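Local coordinates for rhamnosidase B (Bacillus sp., PDB 2OKX), which probably hydrolyses terminal alpha-L-rhamnose residues from glycosides, as an alpha-L-rhamnosidase of glycoside hydrolase family 78, at residues D579-E583 and C861-S865; T594-E598 and Y640-N646. All coordinates share one frame; numbering follows the deposited sequence.

Contact 1 of 2, residues D579-E583 and C861-S865; sequences DSRNE and CHAWS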
ATOM      1  N   ASP A 579       4.750  10.174   2.460  1.00 22.93           N
ATOM      2  CA  ASP A 579       4.401   9.494   3.702  1.00 22.69           C
ATOM      3  C   ASP A 579       5.643   9.103   4.505  1.00 23.29           C
ATOM      4  O   ASP A 579       5.674   9.243   5.730  1.00 22.77           O
ATOM      5  CB  ASP A 579       3.602   8.213   3.419  1.00 22.00           C
ATOM      6  CG  ASP A 579       2.359   8.454   2.579  1.00 22.89           C
ATOM      7  OD1 ASP A 579       1.309   7.845   2.890  1.00 21.49           O
ATOM      8  OD2 ASP A 579       2.429   9.226   1.602  1.00 21.78           O
ATOM      9  N   SER A 580       6.660   8.612   3.801  1.00 22.04           N
ATOM     10  CA  SER A 580       7.885   8.144   4.439  1.00 21.90           C
ATOM     11  C   SER A 580       8.622   9.143   5.326  1.00 19.58           C
ATOM     12  O   SER A 580       9.326   8.736   6.244  1.00 19.65           O
ATOM     13  CB  SER A 580       8.853   7.599   3.383  1.00 21.47           C
ATOM     14  OG  SER A 580       9.480   8.649   2.672  1.00 23.56           O
ATOM     15  N   ARG A 581       8.490  10.436   5.055  1.00 21.55           N
ATOM     16  CA  ARG A 581       9.174  11.424   5.888  1.00 21.93           C
ATOM     17  C   ARG A 581       8.661  11.334   7.325  1.00 22.08           C
ATOM     18  O   ARG A 581       9.449  11.242   8.268  1.00 21.04           O
ATOM     19  CB  ARG A 581       8.965  12.840   5.342  1.00 22.51           C
ATOM     20  CG  ARG A 581       9.685  13.929   6.143  1.00 23.29           C
ATOM     21  CD  ARG A 581       8.797  14.528   7.230  1.00 22.99           C
ATOM     22  NE  ARG A 581       9.535  15.450   8.094  1.00 22.50           N
ATOM     23  CZ  ARG A 581       8.967  16.286   8.962  1.00 24.83           C
ATOM     24  NH1 ARG A 581       9.718  17.090   9.706  1.00 22.52           N
ATOM     25  NH2 ARG A 581       7.648  16.327   9.084  1.00 24.64           N
ATOM     26  N   ASN A 582       7.341  11.346   7.489  1.00 20.06           N
ATOM     27  CA  ASN A 582       6.755  11.255   8.821  1.00 20.33           C
ATOM     28  C   ASN A 582       6.975   9.866   9.404  1.00 19.16           C
ATOM     29  O   ASN A 582       7.299   9.721  10.582  1.00 20.04           O
ATOM     30  CB  ASN A 582       5.255  11.556   8.775  1.00 18.86           C
ATOM     31  CG  ASN A 582       4.957  13.022   8.512  1.00 20.24           C
ATOM     32  OD1 ASN A 582       5.863  13.846   8.380  1.00 21.18           O
ATOM     33  ND2 ASN A 582       3.675  13.353   8.438  1.00 23.99           N
ATOM     34  N   GLU A 583       6.800   8.842   8.575  1.00 18.54           N
ATOM     35  CA  GLU A 583       6.975   7.474   9.031  1.00 18.44           C
ATOM     36  C   GLU A 583       8.388   7.230   9.558  1.00 18.86           C
ATOM     37  O   GLU A 583       8.567   6.503  10.528  1.00 17.76           O
ATOM     38  CB  GLU A 583       6.649   6.494   7.900  1.00 20.48           C
ATOM     39  CG  GLU A 583       5.210   6.596   7.406  1.00 21.16           C
ATOM     40  CD  GLU A 583       4.937   5.702   6.204  1.00 23.66           C
ATOM     41  OE1 GLU A 583       5.664   5.824   5.199  1.00 22.18           O
ATOM     42  OE2 GLU A 583       3.993   4.885   6.263  1.00 24.04           O
ATOM     43  N   CYS A 861      -5.304   2.292   8.207  1.00 18.18           N
ATOM     44  CA  CYS A 861      -3.939   2.120   8.696  1.00 19.10           C
ATOM     45  C   CYS A 861      -2.937   2.818   7.775  1.00 19.33           C
ATOM     46  O   CYS A 861      -2.467   2.228   6.807  1.00 19.35           O
ATOM     47  CB  CYS A 861      -3.617   0.618   8.787  1.00 17.41           C
ATOM     48  SG  CYS A 861      -1.981   0.202   9.470  1.00 19.36           S
ATOM     49  N   HIS A 862      -2.627   4.075   8.084  1.00 18.41           N
ATOM     50  CA  HIS A 862      -1.681   4.882   7.305  1.00 19.07           C
ATOM     51  C   HIS A 862      -0.660   5.449   8.284  1.00 19.12           C
ATOM     52  O   HIS A 862      -0.986   6.330   9.078  1.00 17.60           O
ATOM     53  CB  HIS A 862      -2.407   6.044   6.608  1.00 18.25           C
ATOM     54  CG  HIS A 862      -2.616   5.839   5.140  1.00 19.81           C
ATOM     55  ND1 HIS A 862      -2.070   6.672   4.184  1.00 23.60           N
ATOM     56  CD2 HIS A 862      -3.321   4.904   4.462  1.00 17.63           C
ATOM     57  CE1 HIS A 862      -2.432   6.259   2.983  1.00 16.66           C
ATOM     58  NE2 HIS A 862      -3.192   5.188   3.124  1.00 23.39           N
ATOM     59  N   ALA A 863       0.570   4.949   8.226  1.00 20.28           N
ATOM     60  CA  ALA A 863       1.602   5.410   9.148  1.00 20.76           C
ATOM     61  C   ALA A 863       1.931   6.889   9.003  1.00 20.12           C
ATOM     62  O   ALA A 863       2.584   7.461   9.872  1.00 18.44           O
ATOM     63  CB  ALA A 863       2.875   4.566   8.997  1.00 21.20           C
ATOM     64  N   TRP A 864       1.492   7.523   7.920  1.00 20.37           N
ATOM     65  CA  TRP A 864       1.781   8.943   7.778  1.00 19.95           C
ATOM     66  C   TRP A 864       0.935   9.711   8.801  1.00 19.61           C
ATOM     67  O   TRP A 864       1.129  10.909   9.023  1.00 20.69           O
ATOM     68  CB  TRP A 864       1.527   9.413   6.328  1.00 20.46           C
ATOM     69  CG  TRP A 864       0.100   9.693   5.912  1.00 22.33           C
ATOM     70  CD1 TRP A 864      -1.050   9.358   6.574  1.00 21.75           C
ATOM     71  CD2 TRP A 864      -0.312  10.377   4.719  1.00 24.19           C
ATOM     72  NE1 TRP A 864      -2.152   9.795   5.868  1.00 22.80           N
ATOM     73  CE2 TRP A 864      -1.726  10.423   4.726  1.00 25.03           C
ATOM     74  CE3 TRP A 864       0.379  10.955   3.644  1.00 23.22           C
ATOM     75  CZ2 TRP A 864      -2.463  11.026   3.698  1.00 25.75           C
ATOM     76  CZ3 TRP A 864      -0.354  11.558   2.620  1.00 27.16           C
ATOM     77  CH2 TRP A 864      -1.763  11.588   2.658  1.00 24.88           C
ATOM     78  N   SER A 865       0.032   8.980   9.457  1.00 16.78           N
ATOM     79  CA  SER A 865      -0.869   9.527  10.472  1.00 16.53           C
ATOM     80  C   SER A 865      -0.445   9.168  11.904  1.00 16.33           C
ATOM     81  O   SER A 865      -1.177   9.459  12.851  1.00 17.44           O
ATOM     82  CB  SER A 865      -2.289   8.984  10.265  1.00 16.58           C
ATOM     83  OG  SER A 865      -2.847   9.393   9.028  1.00 19.09           O
TER
HETATM   84  O   HOH W   1       1.027   6.412   5.327  1.00 19.54           O

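Contact 2 of 2, residues T594-E598 and Y640-N646; sequences TEIVE and YAAHTGN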
ATOM      1  N   THR A 594      17.313   2.175  10.970  1.00 19.96           N
ATOM      2  CA  THR A 594      17.877   3.152  10.045  1.00 20.04           C
ATOM      3  C   THR A 594      18.091   2.632   8.627  1.00 20.24           C
ATOM      4  O   THR A 594      17.952   3.386   7.667  1.00 20.17           O
ATOM      5  CB  THR A 594      19.228   3.689  10.565  1.00 21.37           C
ATOM      6  OG1 THR A 594      20.115   2.592  10.797  1.00 18.71           O
ATOM      7  CG2 THR A 594      19.034   4.462  11.863  1.00 21.62           C
ATOM      8  N   GLU A 595      18.423   1.353   8.488  1.00 20.44           N
ATOM      9  CA  GLU A 595      18.674   0.806   7.160  1.00 23.65           C
ATOM     10  C   GLU A 595      17.487   0.927   6.214  1.00 22.77           C
ATOM     11  O   GLU A 595      17.665   1.219   5.036  1.00 20.62           O
ATOM     12  CB  GLU A 595      19.139  -0.651   7.251  1.00 27.13           C
ATOM     13  CG  GLU A 595      20.520  -0.804   7.881  1.00 33.36           C
ATOM     14  CD  GLU A 595      21.123  -2.179   7.659  1.00 38.88           C
ATOM     15  OE1 GLU A 595      22.199  -2.455   8.229  1.00 44.67           O
ATOM     16  OE2 GLU A 595      20.530  -2.984   6.910  1.00 42.96           O
ATOM     17  N   ILE A 596      16.277   0.718   6.725  1.00 20.03           N
ATOM     18  CA  ILE A 596      15.099   0.829   5.882  1.00 19.53           C
ATOM     19  C   ILE A 596      14.945   2.270   5.390  1.00 18.60           C
ATOM     20  O   ILE A 596      14.533   2.510   4.261  1.00 19.51           O
ATOM     21  CB  ILE A 596      13.820   0.389   6.643  1.00 21.00           C
ATOM     22  CG1 ILE A 596      12.596   0.531   5.737  1.00 19.75           C
ATOM     23  CG2 ILE A 596      13.657   1.213   7.916  1.00 21.34           C
ATOM     24  CD1 ILE A 596      11.291   0.047   6.372  1.00 19.06           C
ATOM     25  N   VAL A 597      15.288   3.234   6.236  1.00 19.89           N
ATOM     26  CA  VAL A 597      15.172   4.629   5.846  1.00 19.16           C
ATOM     27  C   VAL A 597      16.133   4.952   4.701  1.00 21.02           C
ATOM     28  O   VAL A 597      15.723   5.520   3.689  1.00 19.99           O
ATOM     29  CB  VAL A 597      15.461   5.576   7.033  1.00 19.61           C
ATOM     30  CG1 VAL A 597      15.334   7.016   6.582  1.00 18.30           C
ATOM     31  CG2 VAL A 597      14.491   5.286   8.184  1.00 19.21           C
ATOM     32  N   GLU A 598      17.404   4.589   4.846  1.00 20.97           N
ATOM     33  CA  GLU A 598      18.358   4.877   3.781  1.00 23.98           C
ATOM     34  C   GLU A 598      17.975   4.158   2.491  1.00 23.25           C
ATOM     35  O   GLU A 598      18.085   4.726   1.402  1.00 24.07           O
ATOM     36  CB  GLU A 598      19.784   4.487   4.179  1.00 26.03           C
ATOM     37  CG  GLU A 598      20.784   4.851   3.083  1.00 31.71           C
ATOM     38  CD  GLU A 598      22.231   4.663   3.477  1.00 34.00           C
ATOM     39  OE1 GLU A 598      23.086   4.718   2.570  1.00 36.82           O
ATOM     40  OE2 GLU A 598      22.518   4.468   4.678  1.00 37.12           O
ATOM     41  N   TYR A 640      17.622  12.264   8.078  1.00 20.16           N
ATOM     42  CA  TYR A 640      18.321  10.993   8.206  1.00 20.90           C
ATOM     43  C   TYR A 640      19.808  11.239   8.439  1.00 21.72           C
ATOM     44  O   TYR A 640      20.435  10.588   9.273  1.00 20.64           O
ATOM     45  CB  TYR A 640      18.148  10.149   6.939  1.00 19.48           C
ATOM     46  CG  TYR A 640      19.003   8.904   6.935  1.00 20.32           C
ATOM     47  CD1 TYR A 640      18.609   7.755   7.622  1.00 20.26           C
ATOM     48  CD2 TYR A 640      20.231   8.887   6.272  1.00 23.37           C
ATOM     49  CE1 TYR A 640      19.418   6.618   7.647  1.00 20.89           C
ATOM     50  CE2 TYR A 640      21.049   7.759   6.292  1.00 21.64           C
ATOM     51  CZ  TYR A 640      20.637   6.630   6.977  1.00 23.69           C
ATOM     52  OH  TYR A 640      21.442   5.515   6.978  1.00 24.62           O
ATOM     53  N   ALA A 641      20.371  12.174   7.680  1.00 22.18           N
ATOM     54  CA  ALA A 641      21.785  12.506   7.806  1.00 22.79           C
ATOM     55  C   ALA A 641      22.089  13.044   9.201  1.00 21.73           C
ATOM     56  O   ALA A 641      23.127  12.725   9.787  1.00 23.27           O
ATOM     57  CB  ALA A 641      22.174  13.539   6.748  1.00 22.09           C
ATOM     58  N   ALA A 642      21.183  13.859   9.735  1.00 20.16           N
ATOM     59  CA  ALA A 642      21.372  14.431  11.066  1.00 21.54           C
ATOM     60  C   ALA A 642      21.162  13.389  12.165  1.00 21.09           C
ATOM     61  O   ALA A 642      21.856  13.397  13.186  1.00 21.77           O
ATOM     62  CB  ALA A 642      20.419  15.606  11.270  1.00 20.82           C
ATOM     63  N   HIS A 643      20.208  12.490  11.945  1.00 21.07           N
ATOM     64  CA  HIS A 643      19.894  11.443  12.911  1.00 20.17           C
ATOM     65  C   HIS A 643      21.070  10.501  13.109  1.00 21.05           C
ATOM     66  O   HIS A 643      21.474  10.212  14.240  1.00 20.05           O
ATOM     67  CB  HIS A 643      18.685  10.633  12.427  1.00 18.65           C
ATOM     68  CG  HIS A 643      18.312   9.503  13.333  1.00 19.59           C
ATOM     69  ND1 HIS A 643      17.693   9.696  14.550  1.00 17.85           N
ATOM     70  CD2 HIS A 643      18.476   8.164  13.203  1.00 17.62           C
ATOM     71  CE1 HIS A 643      17.491   8.525  15.129  1.00 17.74           C
ATOM     72  NE2 HIS A 643      17.956   7.580  14.334  1.00 17.71           N
ATOM     73  N   THR A 644      21.617  10.026  11.995  1.00 21.01           N
ATOM     74  CA  THR A 644      22.725   9.086  12.019  1.00 22.48           C
ATOM     75  C   THR A 644      24.100   9.734  12.068  1.00 23.96           C
ATOM     76  O   THR A 644      25.060   9.113  12.518  1.00 24.71           O
ATOM     77  CB  THR A 644      22.698   8.184  10.773  1.00 23.30           C
ATOM     78  OG1 THR A 644      22.889   8.990   9.603  1.00 23.87           O
ATOM     79  CG2 THR A 644      21.365   7.454  10.667  1.00 21.80           C
ATOM     80  N   GLY A 645      24.194  10.972  11.601  1.00 24.81           N
ATOM     81  CA  GLY A 645      25.476  11.649  11.567  1.00 26.24           C
ATOM     82  C   GLY A 645      26.305  11.005  10.469  1.00 27.27           C
ATOM     83  O   GLY A 645      27.533  11.063  10.487  1.00 25.68           O
ATOM     84  N   ASN A 646      25.617  10.392   9.507  1.00 26.83           N
ATOM     85  CA  ASN A 646      26.266   9.704   8.395  1.00 28.26           C
ATOM     86  C   ASN A 646      26.632  10.664   7.261  1.00 29.28           C
ATOM     87  O   ASN A 646      25.878  10.832   6.304  1.00 27.17           O
ATOM     88  CB  ASN A 646      25.345   8.591   7.879  1.00 29.07           C
ATOM     89  CG  ASN A 646      26.029   7.672   6.877  1.00 31.35           C
ATOM     90  OD1 ASN A 646      25.502   6.612   6.535  1.00 32.92           O
ATOM     91  ND2 ASN A 646      27.199   8.074   6.401  1.00 30.46           N
TER
HETATM   92  O   HOH W   2      21.536   2.781   8.213  1.00 53.30           O

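Contact 1 of 2, residues D579-E583 and C861-S865
The D579 carboxylate approaches the W864 indole obliquely, with D579 OD1 3.1 Å above the W864 ring plane and offset toward its rim. The two planes are only 19° apart. D579 OD1 comes to 3.3 Å from W864 CE3. W864 has its CG between the backbone N and the carbonyl carbon (chi1 80°), and this swings the six-membered ring alongside D579. A water links the two: it accepts from W864 N at 2.9 Å and probably donates to D579 OD1 at 2.8 Å, though other acceptors compete. One turn on, the extended chain of E583 runs beside A863, with E583 CG 3.5 Å from A863 CB. N582 ND2 lies 3.6 Å from W864 O. These residues join helix 577-590 to the loop that precedes helix 868-876, inside the helical domain of the six-hairpin glycosidase clan. A glycerol, probably from the crystallisation liquor, is hydrogen-bonded to D579 OD1, which is consistent with a pocket here. Further out, the indole is fixed by its NE1 bond to E841 O and by stacking with F802. R581 NH2 donates to N582 OD1 at 3.1 Å, holding that amide. E639 and E809 hold R581 in salt bridges.

Contact 2 of 2, residues T594-E598 and Y640-N646
Y640 reaches across to helix 595-603 and places its ring among T594, V597 and E598. Its CG is anti to the backbone N (chi1 172°), which sends the ring outward from its own helix. The V597 and Y640 side chains run antiparallel, with V597 CG1 3.5 Å from Y640 CD1. The E598 carboxylate is turned 61° from the phenol plane. Its OE2 lies 2.7 Å from Y640 OH, a weak hydrogen bond whose proton has another acceptor within reach. E598 OE1 is held by a salt bridge to R652. A water bridges the phenol to the opposite helix start, 3.0 Å from both Y640 OH and T594 OG1. T594 CG2 meets the H643 ring at its edge, 4.0 Å from H643 CD2. T644 CG2 lies over one face of Y640, toward the rim. An alanine in place of Y640 is likely to open a gap beside V597 CG1 and leave E598 OE2 and the water without the phenol oxygen. T644 OG1 donates to Y640 O at 2.9 Å. It accepts from N646 N at 3.1 Å, an ST turn. Helix 595-603 packs against the C-terminal end of helix 627-644 in the (alpha/alpha)6 barrel, the fold of the family 78 catalytic domain.

After the beta-rich N-terminal regions and helix 544-559, the chain reaches helix 577-590, which supplies 579-583. A short connection leads to 594-598, at the start of helix 595-603. Contact 2 closes first, after 41 intervening residues, when the end of helix 627-644 returns to the start of helix 595-603. Contact 1 stays open for 277 residues, about half helical, until 861-865 comes back just before helix 868-876. The short loop therefore sits within the long one, and the two do not cross. Contact 1 ties an early helix of the domain to its late part; contact 2 joins near neighbours in sequence. Their centres are about 17 Å apart, and contact 1 is the more deeply buried.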